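Local coordinates for uncharacterized conserved (PDB 7O21), which probably trims peptidoglycan as an LD-carboxypeptidase of the YkuD family, helping to generate the curved cell shape of the predatory bacterium Bdellovibrio, at residues E37-Y42 with Q251-Q256; I63-E68 with V179-K184; K212-Y217 with F226-W231. All blocks are in the same frame, centred on the assembly; numbering follows the deposited sequence.

Contact 1 of 3, residues E37-Y42 with Q251-Q256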
loop_
_atom_site.group_PDB
_atom_site.type_symbol
_atom_site.label_atom_id
_atom_site.label_comp_id
_atom_site.label_asym_id
_atom_site.label_seq_id
_atom_site.Cartn_x
_atom_site.Cartn_y
_atom_site.Cartn_z
ATOM N N GLU A 37 -14.678 -8.428 14.646
ATOM C CA GLU A 37 -15.431 -8.774 13.443
ATOM C C GLU A 37 -15.099 -7.883 12.245
ATOM O O GLU A 37 -15.403 -8.261 11.108
ATOM C CB GLU A 37 -16.932 -8.866 13.769
ATOM C CG GLU A 37 -17.149 -9.935 14.824
ATOM C CD GLU A 37 -18.592 -10.180 15.231
ATOM O OE1 GLU A 37 -19.520 -9.588 14.646
ATOM O OE2 GLU A 37 -18.788 -10.982 16.168
ATOM N N ALA A 38 -14.476 -6.725 12.466
ATOM C CA ALA A 38 -13.984 -5.922 11.355
ATOM C C ALA A 38 -12.834 -6.603 10.631
ATOM O O ALA A 38 -12.547 -6.250 9.481
ATOM C CB ALA A 38 -13.537 -4.550 11.863
ATOM N N PHE A 39 -12.191 -7.582 11.267
ATOM C CA PHE A 39 -11.138 -8.353 10.611
ATOM C C PHE A 39 -11.792 -9.606 10.045
ATOM O O PHE A 39 -12.999 -9.602 9.794
ATOM C CB PHE A 39 -10.030 -8.734 11.603
ATOM C CG PHE A 39 -9.443 -7.553 12.365
ATOM C CD1 PHE A 39 -9.398 -6.281 11.812
ATOM C CD2 PHE A 39 -8.938 -7.739 13.641
ATOM C CE1 PHE A 39 -8.854 -5.207 12.543
ATOM C CE2 PHE A 39 -8.393 -6.686 14.370
ATOM C CZ PHE A 39 -8.351 -5.430 13.823
ATOM N N SER A 40 -11.036 -10.685 9.847
ATOM C CA SER A 40 -11.543 -11.870 9.167
ATOM C C SER A 40 -11.618 -13.022 10.153
ATOM O O SER A 40 -10.637 -13.311 10.847
ATOM C CB SER A 40 -10.630 -12.246 7.999
ATOM O OG SER A 40 -10.979 -13.523 7.464
ATOM N N ARG A 41 -12.770 -13.681 10.222
ATOM C CA ARG A 41 -12.837 -14.858 11.079
ATOM C C ARG A 41 -12.186 -16.078 10.458
ATOM O O ARG A 41 -12.049 -17.096 11.145
ATOM C CB ARG A 41 -14.273 -15.169 11.508
ATOM C CG ARG A 41 -15.229 -15.525 10.400
ATOM C CD ARG A 41 -16.674 -15.428 10.939
ATOM N NE ARG A 41 -17.643 -16.052 10.046
ATOM C CZ ARG A 41 -18.472 -15.387 9.249
ATOM N NH1 ARG A 41 -18.474 -14.059 9.229
ATOM N NH2 ARG A 41 -19.315 -16.055 8.473
ATOM N N TYR A 42 -11.776 -15.993 9.191
ATOM C CA TYR A 42 -11.124 -17.086 8.486
ATOM C C TYR A 42 -9.656 -16.772 8.219
ATOM O O TYR A 42 -9.286 -15.618 7.975
ATOM C CB TYR A 42 -11.812 -17.363 7.141
ATOM C CG TYR A 42 -13.263 -17.724 7.286
ATOM C CD1 TYR A 42 -13.647 -18.929 7.867
ATOM C CD2 TYR A 42 -14.251 -16.830 6.906
ATOM C CE1 TYR A 42 -15.004 -19.249 8.014
ATOM C CE2 TYR A 42 -15.590 -17.141 7.055
ATOM C CZ TYR A 42 -15.954 -18.342 7.609
ATOM O OH TYR A 42 -17.296 -18.641 7.748
ATOM N N GLN A 251 -9.032 -9.671 21.617
ATOM C CA GLN A 251 -8.342 -10.926 21.400
ATOM C C GLN A 251 -7.627 -10.875 20.049
ATOM O O GLN A 251 -8.278 -10.642 19.022
ATOM C CB GLN A 251 -9.329 -12.085 21.415
ATOM C CG GLN A 251 -8.693 -13.391 21.014
ATOM C CD GLN A 251 -9.715 -14.491 20.958
ATOM O OE1 GLN A 251 -10.364 -14.800 21.961
ATOM N NE2 GLN A 251 -9.876 -15.089 19.785
ATOM N N PRO A 252 -6.307 -11.041 20.012
ATOM C CA PRO A 252 -5.554 -10.794 18.781
ATOM C C PRO A 252 -5.411 -12.008 17.874
ATOM O O PRO A 252 -5.553 -13.163 18.283
ATOM C CB PRO A 252 -4.167 -10.411 19.318
ATOM C CG PRO A 252 -4.043 -11.227 20.554
ATOM C CD PRO A 252 -5.420 -11.192 21.179
ATOM N N TYR A 253 -5.158 -11.715 16.587
ATOM C CA TYR A 253 -4.479 -12.673 15.720
ATOM C C TYR A 253 -3.073 -12.856 16.269
ATOM O O TYR A 253 -2.407 -11.890 16.646
ATOM C CB TYR A 253 -4.275 -12.131 14.295
ATOM C CG TYR A 253 -5.433 -12.056 13.315
ATOM C CD1 TYR A 253 -5.971 -13.189 12.713
ATOM C CD2 TYR A 253 -5.920 -10.825 12.916
ATOM C CE1 TYR A 253 -7.013 -13.083 11.782
ATOM C CE2 TYR A 253 -6.939 -10.717 12.008
ATOM C CZ TYR A 253 -7.465 -11.834 11.427
ATOM O OH TYR A 253 -8.500 -11.666 10.528
ATOM N N ILE A 254 -2.607 -14.099 16.286
ATOM C CA ILE A 254 -1.223 -14.405 16.649
ATOM C C ILE A 254 -0.713 -15.457 15.678
ATOM O O ILE A 254 -1.276 -16.559 15.596
ATOM C CB ILE A 254 -1.080 -14.924 18.090
ATOM C CG1 ILE A 254 -1.727 -13.942 19.063
ATOM C CG2 ILE A 254 0.412 -15.134 18.425
ATOM C CD1 ILE A 254 -1.745 -14.426 20.525
ATOM N N VAL A 255 0.327 -15.110 14.921
ATOM C CA VAL A 255 1.013 -16.037 14.028
ATOM C C VAL A 255 2.495 -16.009 14.381
ATOM O O VAL A 255 3.101 -14.935 14.470
ATOM C CB VAL A 255 0.810 -15.659 12.553
ATOM C CG1 VAL A 255 1.521 -16.653 11.647
ATOM C CG2 VAL A 255 -0.669 -15.657 12.231
ATOM N N GLN A 256 3.081 -17.193 14.556
ATOM C CA GLN A 256 4.504 -17.311 14.856
ATOM C C GLN A 256 5.073 -18.383 13.944
ATOM O O GLN A 256 4.720 -19.557 14.073
ATOM C CB GLN A 256 4.722 -17.684 16.320
ATOM C CG GLN A 256 6.092 -17.273 16.844
ATOM C CD GLN A 256 7.215 -18.132 16.300
ATOM O OE1 GLN A 256 8.071 -17.668 15.524
ATOM N NE2 GLN A 256 7.229 -19.395 16.710
#

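Contact 2 of 3, residues I63-E68 with V179-K184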
loop_
_atom_site.group_PDB
_atom_site.type_symbol
_atom_site.label_atom_id
_atom_site.label_comp_id
_atom_site.label_asym_id
_atom_site.label_seq_id
_atom_site.Cartn_x
_atom_site.Cartn_y
_atom_site.Cartn_z
ATOM N N ILE A 63 -9.011 -22.489 17.278
ATOM C CA ILE A 63 -9.135 -22.457 15.830
ATOM C C ILE A 63 -9.658 -23.816 15.385
ATOM O O ILE A 63 -9.421 -24.836 16.041
ATOM C CB ILE A 63 -7.796 -22.128 15.128
ATOM C CG1 ILE A 63 -6.781 -23.256 15.344
ATOM C CG2 ILE A 63 -7.268 -20.774 15.597
ATOM C CD1 ILE A 63 -5.479 -23.065 14.592
ATOM N N GLN A 64 -10.356 -23.835 14.253
ATOM C CA GLN A 64 -10.950 -25.068 13.752
ATOM C C GLN A 64 -10.768 -25.114 12.243
ATOM O O GLN A 64 -11.099 -24.149 11.556
ATOM C CB GLN A 64 -12.443 -25.093 14.092
ATOM C CG GLN A 64 -13.150 -26.392 13.749
ATOM C CD GLN A 64 -14.574 -26.421 14.258
ATOM O OE1 GLN A 64 -15.017 -25.506 14.953
ATOM N NE2 GLN A 64 -15.302 -27.482 13.923
ATOM N N LYS A 65 -10.252 -26.227 11.731
ATOM C CA LYS A 65 -10.134 -26.392 10.289
ATOM C C LYS A 65 -11.504 -26.737 9.732
ATOM O O LYS A 65 -12.171 -27.655 10.221
ATOM C CB LYS A 65 -9.133 -27.499 9.949
ATOM C CG LYS A 65 -8.849 -27.633 8.455
ATOM C CD LYS A 65 -7.928 -28.815 8.148
ATOM C CE LYS A 65 -6.458 -28.442 8.330
ATOM N NZ LYS A 65 -5.512 -29.535 7.935
ATOM N N ILE A 66 -11.937 -25.994 8.718
ATOM C CA ILE A 66 -13.254 -26.203 8.148
ATOM C C ILE A 66 -13.210 -26.864 6.777
ATOM O O ILE A 66 -14.160 -27.570 6.423
ATOM C CB ILE A 66 -14.126 -24.937 8.122
ATOM C CG1 ILE A 66 -13.451 -23.867 7.284
ATOM C CG2 ILE A 66 -14.403 -24.441 9.544
ATOM C CD1 ILE A 66 -14.272 -22.597 7.151
ATOM N N THR A 67 -12.150 -26.667 6.000
ATOM C CA THR A 67 -12.038 -27.323 4.702
ATOM C C THR A 67 -10.576 -27.343 4.266
ATOM O O THR A 67 -9.711 -26.713 4.884
ATOM C CB THR A 67 -12.930 -26.638 3.662
ATOM O OG1 THR A 67 -13.081 -27.498 2.519
ATOM C CG2 THR A 67 -12.324 -25.314 3.229
ATOM N N GLU A 68 -10.305 -28.100 3.200
ATOM C CA GLU A 68 -8.953 -28.312 2.714
ATOM C C GLU A 68 -9.022 -28.756 1.257
ATOM O O GLU A 68 -9.898 -29.545 0.884
ATOM C CB GLU A 68 -8.260 -29.399 3.547
ATOM C CG GLU A 68 -6.812 -29.641 3.191
ATOM C CD GLU A 68 -6.098 -30.457 4.248
ATOM O OE1 GLU A 68 -6.076 -30.028 5.423
ATOM O OE2 GLU A 68 -5.571 -31.528 3.912
ATOM N N VAL A 179 4.695 -27.151 7.430
ATOM C CA VAL A 179 3.708 -26.917 8.487
ATOM C C VAL A 179 3.896 -27.983 9.559
ATOM O O VAL A 179 3.821 -29.179 9.263
ATOM C CB VAL A 179 2.265 -26.932 7.960
ATOM C CG1 VAL A 179 1.272 -26.813 9.116
ATOM C CG2 VAL A 179 2.056 -25.807 6.957
ATOM N N ASN A 180 4.150 -27.556 10.795
ATOM C CA ASN A 180 4.327 -28.465 11.927
ATOM C C ASN A 180 2.989 -28.605 12.643
ATOM O O ASN A 180 2.498 -27.645 13.241
ATOM C CB ASN A 180 5.387 -27.911 12.880
ATOM C CG ASN A 180 5.547 -28.745 14.143
ATOM O OD1 ASN A 180 5.373 -29.965 14.130
ATOM N ND2 ASN A 180 5.875 -28.084 15.248
ATOM N N TYR A 181 2.399 -29.797 12.595
ATOM C CA TYR A 181 1.134 -30.059 13.270
ATOM C C TYR A 181 1.406 -30.635 14.654
ATOM O O TYR A 181 2.161 -31.604 14.792
ATOM C CB TYR A 181 0.298 -31.040 12.451
ATOM C CG TYR A 181 -0.419 -30.385 11.296
ATOM C CD1 TYR A 181 -1.674 -29.818 11.466
ATOM C CD2 TYR A 181 0.157 -30.340 10.034
ATOM C CE1 TYR A 181 -2.336 -29.221 10.412
ATOM C CE2 TYR A 181 -0.498 -29.735 8.968
ATOM C CZ TYR A 181 -1.748 -29.180 9.167
ATOM O OH TYR A 181 -2.421 -28.580 8.123
ATOM N N VAL A 182 0.798 -30.036 15.676
ATOM C CA VAL A 182 1.027 -30.428 17.059
ATOM C C VAL A 182 -0.297 -30.769 17.735
ATOM O O VAL A 182 -1.377 -30.486 17.224
ATOM C CB VAL A 182 1.792 -29.352 17.841
ATOM C CG1 VAL A 182 3.149 -29.119 17.194
ATOM C CG2 VAL A 182 0.977 -28.062 17.897
ATOM N N SER A 183 -0.195 -31.404 18.903
ATOM C CA SER A 183 -1.388 -31.751 19.654
ATOM C C SER A 183 -2.115 -30.496 20.127
ATOM O O SER A 183 -1.529 -29.418 20.259
ATOM C CB SER A 183 -1.024 -32.606 20.875
ATOM O OG SER A 183 -0.315 -31.853 21.842
ATOM N N LYS A 184 -3.417 -30.651 20.376
ATOM C CA LYS A 184 -4.201 -29.540 20.903
ATOM C C LYS A 184 -3.607 -29.028 22.208
ATOM O O LYS A 184 -3.619 -27.821 22.474
ATOM C CB LYS A 184 -5.649 -29.975 21.117
ATOM C CG LYS A 184 -6.509 -29.859 19.882
ATOM C CD LYS A 184 -7.875 -30.477 20.114
ATOM C CE LYS A 184 -8.551 -30.801 18.792
ATOM N NZ LYS A 184 -8.496 -32.252 18.472
#

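Contact 3 of 3, residues K212-Y217 with F226-W231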
loop_
_atom_site.group_PDB
_atom_site.type_symbol
_atom_site.label_atom_id
_atom_site.label_comp_id
_atom_site.label_asym_id
_atom_site.label_seq_id
_atom_site.Cartn_x
_atom_site.Cartn_y
_atom_site.Cartn_z
ATOM N N LYS A 212 10.779 -1.548 31.676
ATOM C CA LYS A 212 10.226 -2.822 31.231
ATOM C C LYS A 212 9.769 -2.745 29.778
ATOM O O LYS A 212 10.089 -3.623 28.968
ATOM C CB LYS A 212 9.083 -3.253 32.150
ATOM C CG LYS A 212 8.514 -4.633 31.821
ATOM C CD LYS A 212 9.545 -5.723 31.964
ATOM C CE LYS A 212 8.960 -7.104 31.666
ATOM N NZ LYS A 212 7.864 -7.495 32.598
ATOM N N TYR A 213 9.035 -1.691 29.431
ATOM C CA TYR A 213 8.505 -1.555 28.077
ATOM C C TYR A 213 9.621 -1.598 27.037
ATOM O O TYR A 213 9.481 -2.251 25.990
ATOM C CB TYR A 213 7.727 -0.245 28.006
ATOM C CG TYR A 213 7.185 0.167 26.661
ATOM C CD1 TYR A 213 5.974 -0.328 26.196
ATOM C CD2 TYR A 213 7.841 1.116 25.894
ATOM C CE1 TYR A 213 5.450 0.097 24.981
ATOM C CE2 TYR A 213 7.333 1.540 24.694
ATOM C CZ TYR A 213 6.138 1.027 24.240
ATOM O OH TYR A 213 5.632 1.467 23.048
ATOM N N GLN A 214 10.747 -0.925 27.312
ATOM C CA GLN A 214 11.849 -0.879 26.356
ATOM C C GLN A 214 12.380 -2.267 26.019
ATOM O O GLN A 214 12.858 -2.480 24.897
ATOM C CB GLN A 214 13.001 -0.032 26.900
ATOM C CG GLN A 214 12.803 1.461 26.794
ATOM C CD GLN A 214 14.019 2.230 27.293
ATOM O OE1 GLN A 214 14.868 1.679 27.993
ATOM N NE2 GLN A 214 14.109 3.503 26.926
ATOM N N THR A 215 12.320 -3.214 26.963
ATOM C CA THR A 215 12.895 -4.533 26.717
ATOM C C THR A 215 12.184 -5.265 25.591
ATOM O O THR A 215 12.717 -6.254 25.078
ATOM C CB THR A 215 12.883 -5.422 27.970
ATOM O OG1 THR A 215 11.543 -5.709 28.372
ATOM C CG2 THR A 215 13.666 -4.787 29.132
ATOM N N PHE A 216 10.991 -4.814 25.208
ATOM C CA PHE A 216 10.232 -5.483 24.158
ATOM C C PHE A 216 10.625 -5.042 22.754
ATOM O O PHE A 216 10.117 -5.626 21.787
ATOM C CB PHE A 216 8.735 -5.246 24.358
ATOM C CG PHE A 216 8.163 -5.958 25.541
ATOM C CD1 PHE A 216 7.713 -7.258 25.431
ATOM C CD2 PHE A 216 8.084 -5.328 26.780
ATOM C CE1 PHE A 216 7.190 -7.925 26.528
ATOM C CE2 PHE A 216 7.554 -5.985 27.872
ATOM C CZ PHE A 216 7.116 -7.282 27.755
ATOM N N TYR A 217 11.508 -4.054 22.612
ATOM C CA TYR A 217 11.778 -3.398 21.337
ATOM C C TYR A 217 13.205 -3.647 20.871
ATOM O O TYR A 217 14.153 -3.561 21.659
ATOM C CB TYR A 217 11.493 -1.886 21.412
ATOM C CG TYR A 217 10.012 -1.637 21.507
ATOM C CD1 TYR A 217 9.349 -1.766 22.716
ATOM C CD2 TYR A 217 9.264 -1.354 20.375
ATOM C CE1 TYR A 217 7.982 -1.579 22.809
ATOM C CE2 TYR A 217 7.900 -1.166 20.457
ATOM C CZ TYR A 217 7.268 -1.270 21.671
ATOM O OH TYR A 217 5.901 -1.117 21.757
ATOM N N PHE A 226 9.254 7.380 13.238
ATOM C CA PHE A 226 9.975 7.051 14.460
ATOM C C PHE A 226 11.133 6.100 14.196
ATOM O O PHE A 226 11.098 5.270 13.283
ATOM C CB PHE A 226 9.070 6.343 15.477
ATOM C CG PHE A 226 7.964 7.201 16.023
ATOM C CD1 PHE A 226 8.190 8.053 17.094
ATOM C CD2 PHE A 226 6.692 7.125 15.488
ATOM C CE1 PHE A 226 7.174 8.839 17.618
ATOM C CE2 PHE A 226 5.666 7.896 16.002
ATOM C CZ PHE A 226 5.902 8.758 17.075
ATOM N N ASN A 227 12.152 6.222 15.032
ATOM C CA ASN A 227 13.079 5.137 15.294
ATOM C C ASN A 227 12.980 4.776 16.779
ATOM O O ASN A 227 12.128 5.295 17.510
ATOM C CB ASN A 227 14.487 5.510 14.824
ATOM C CG ASN A 227 14.968 6.826 15.408
ATOM O OD1 ASN A 227 14.686 7.144 16.558
ATOM N ND2 ASN A 227 15.708 7.589 14.614
ATOM N N TYR A 228 13.832 3.851 17.222
ATOM C CA TYR A 228 13.809 3.459 18.627
ATOM C C TYR A 228 13.941 4.677 19.530
ATOM O O TYR A 228 13.146 4.862 20.455
ATOM C CB TYR A 228 14.929 2.455 18.909
ATOM C CG TYR A 228 15.049 1.989 20.348
ATOM C CD1 TYR A 228 15.736 2.753 21.295
ATOM C CD2 TYR A 228 14.527 0.771 20.754
ATOM C CE1 TYR A 228 15.861 2.321 22.609
ATOM C CE2 TYR A 228 14.649 0.329 22.055
ATOM C CZ TYR A 228 15.320 1.107 22.982
ATOM O OH TYR A 228 15.435 0.657 24.279
ATOM N N LYS A 229 14.935 5.529 19.272
ATOM C CA LYS A 229 15.182 6.629 20.198
ATOM C C LYS A 229 14.012 7.604 20.256
ATOM O O LYS A 229 13.618 8.042 21.344
ATOM C CB LYS A 229 16.497 7.357 19.886
ATOM C CG LYS A 229 17.765 6.542 20.113
ATOM C CD LYS A 229 19.015 7.286 19.774
ATOM C CE LYS A 229 20.222 6.413 20.053
ATOM N NZ LYS A 229 21.515 7.105 19.705
ATOM N N SER A 230 13.458 7.985 19.103
ATOM C CA SER A 230 12.371 8.961 19.110
ATOM C C SER A 230 11.056 8.337 19.566
ATOM O O SER A 230 10.199 9.027 20.126
ATOM C CB SER A 230 12.257 9.681 17.759
ATOM O OG SER A 230 11.914 8.783 16.707
ATOM N N TRP A 231 10.888 7.033 19.353
ATOM C CA TRP A 231 9.723 6.339 19.896
ATOM C C TRP A 231 9.757 6.342 21.420
ATOM O O TRP A 231 8.778 6.715 22.081
ATOM C CB TRP A 231 9.723 4.903 19.368
ATOM C CG TRP A 231 8.557 4.025 19.785
ATOM C CD1 TRP A 231 8.482 3.202 20.879
ATOM C CD2 TRP A 231 7.334 3.853 19.070
ATOM N NE1 TRP A 231 7.263 2.552 20.897
ATOM C CE2 TRP A 231 6.552 2.927 19.787
ATOM C CE3 TRP A 231 6.822 4.399 17.890
ATOM C CZ2 TRP A 231 5.280 2.549 19.369
ATOM C CZ3 TRP A 231 5.566 4.007 17.465
ATOM C CH2 TRP A 231 4.809 3.095 18.206
HETATM O O HOH W 1 15.727 -2.152 24.392
#

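Contact 1 of 3, residues E37-Y42 with Q251-Q256
Tyr253 sends its phenol out of strand 253-256 against the backbone that joins Phe39 to Ser40 in the loop 37-42. Side chain rather than backbone spans the gap, for even the nearest CA atoms, those of Phe39 and Tyr253, are 9.4 Å apart. With CG lying beside its own backbone N and anti to the carbonyl carbon (chi1 -75°), Tyr253 carries its hydroxyl to the loop. There Ser40 N donates to Tyr253 OH over 2.8 Å with an N-H...O angle of 148°, a moderately bent bond. The Ser40 carbonyl O is also close, 2.7 Å from Tyr253 OH. Two conformers are deposited for Tyr253, and this geometry belongs to one of them.

Phe39 and Tyr253 cross obliquely. Phe39 CB meets Tyr253 CE2 at 3.7 Å, and Phe39 CD2 lies 3.9 Å from that same carbon, so one side of the phenol rests on the root and near rim of the Phe39 side chain. Ser40 OG donates to Tyr42 O at 2.7 Å, in the carbonyl plane and on a lone pair, which ties Ser40 to the first residue of strand 42-47; Thr171 OG1 is a second hydrogen-bond partner of the same hydroxyl.

All three touching residues are buried. Lys264 forms a cation-pi contact with Phe39 and pairs with Tyr253 through the backbone. Strand 246-257 runs between strands 30-32 and 260-270 in the NTF2-like sheet, whereas the loop leads into strand 42-47 of the L,D-transpeptidase sheet; the contact therefore lies where the two sheets adjoin.

Contact 2 of 3, residues I63-E68 with V179-K184
Lys65 NZ is gripped from two directions, by Tyr181 OH across the contact and by Glu68 within its own strand. The salt bridge is the shorter bond, with Lys65 NZ 2.6 Å from Glu68 OE1 and meeting that oxygen nearly along its C-O axis. Lys65 NZ also donates to Tyr181 OH, over 3.2 Å. Next to a carboxylate the ammonium group is probably kept charged, and Ser54 OG gives Glu68 OE1 a further hydrogen bond that helps to position it.

The lysine chain starts extended and bends at chi3 (-84°), which swings its amino group round to the phenol. Lys65 and Tyr181 cross at about a right angle and touch almost solely through their polar ends: Lys65 CE is already 4.0 Å from Tyr181 OH. Only 61 Å² is buried, as befits a surface contact between backbones whose nearest CA atoms, those of Lys65 and Tyr181, are 12.2 Å apart.

That Lys65 and Glu68 reach the same place fits a classic beta bulge between them. Ile66 and Thr67 both bond through their backbones to Val55, and Ile66 has a psi of -29°, which breaks the alternation of sides.

Lys65 rests on Ser54 and Phe56 of strand 52-59, an antiparallel neighbour of strand 62-73 in the L,D-transpeptidase sheet. Tyr181 packs on Pro27 in the small two-stranded sheet 26-27/181-182, immediately ahead of helix 184-206, whose N-cap is Ser183.

Contact 3 of 3, residues K212-Y217 with F226-W231
Hydrogen bonds join Tyr213 to Trp231 directly and Gln214 to Tyr228 through water. Trp231 NE1 donates to Tyr213 OH at 2.9 Å, with an N-H...O angle of 148° and the oxygen tilted 19° out of the indole plane. The two side chains cross at about a right angle. Water 1 donates to Gln214 O at 2.9 Å and is bonded to Tyr228 OH at 2.8 Å. Tyr217 OH lies close to Tyr213 OH, but its strongest polar partner is Glu296, and Trp201 NE1 also bonds to it.

In the NTF2-like domain, helices pack against a curved antiparallel sheet, and here the end of helix 210-214 meets the start of helix 228-241. That start is set by a capping box: Ser230 N donates to Asn227 OD1 at 2.9 Å, and Asn227 N donates to Ser230 OG at 3.1 Å.

Among the aromatic contacts, the Tyr217 ring and the five-membered ring of Trp231 meet obliquely, centroids 5.1 Å apart and planes at 40°. Tyr217 CE1 sits over one face of Tyr213, toward its rim. Trp231 CE3 covers part of a face of Phe226, a residue that also packs on Lys103 of the second subunit. Apolar packing adds Tyr217 CB against Tyr228 CE2 at 3.9 Å. Gln214 CB makes a van der Waals contact with the phenol oxygen, 3.6 Å from Tyr228 OH.

From the N terminus, the chain passes strand 30-32 and reaches residues 37-42, where contact 1 opens a loop that closes only at 251-256, joining the lead into the L,D-transpeptidase sheet to the NTF2-like sheet. Contacts 2 and 3 are both nested inside it, in series. Contact 2 closes the span from strand 62-73 to 179-184, tying that strand to the two-stranded sheet 26-27/181-182; contact 3 closes a short one within the NTF2-like domain. Contacts 1 and 2 touch, Tyr42 CE1 lying 3.5 Å from Ile66 CD1. Contact 3 lies across the chain's centre from contact 2, their centres about 35 Å apart, and helix 228-241 leads from it toward strand 246-257.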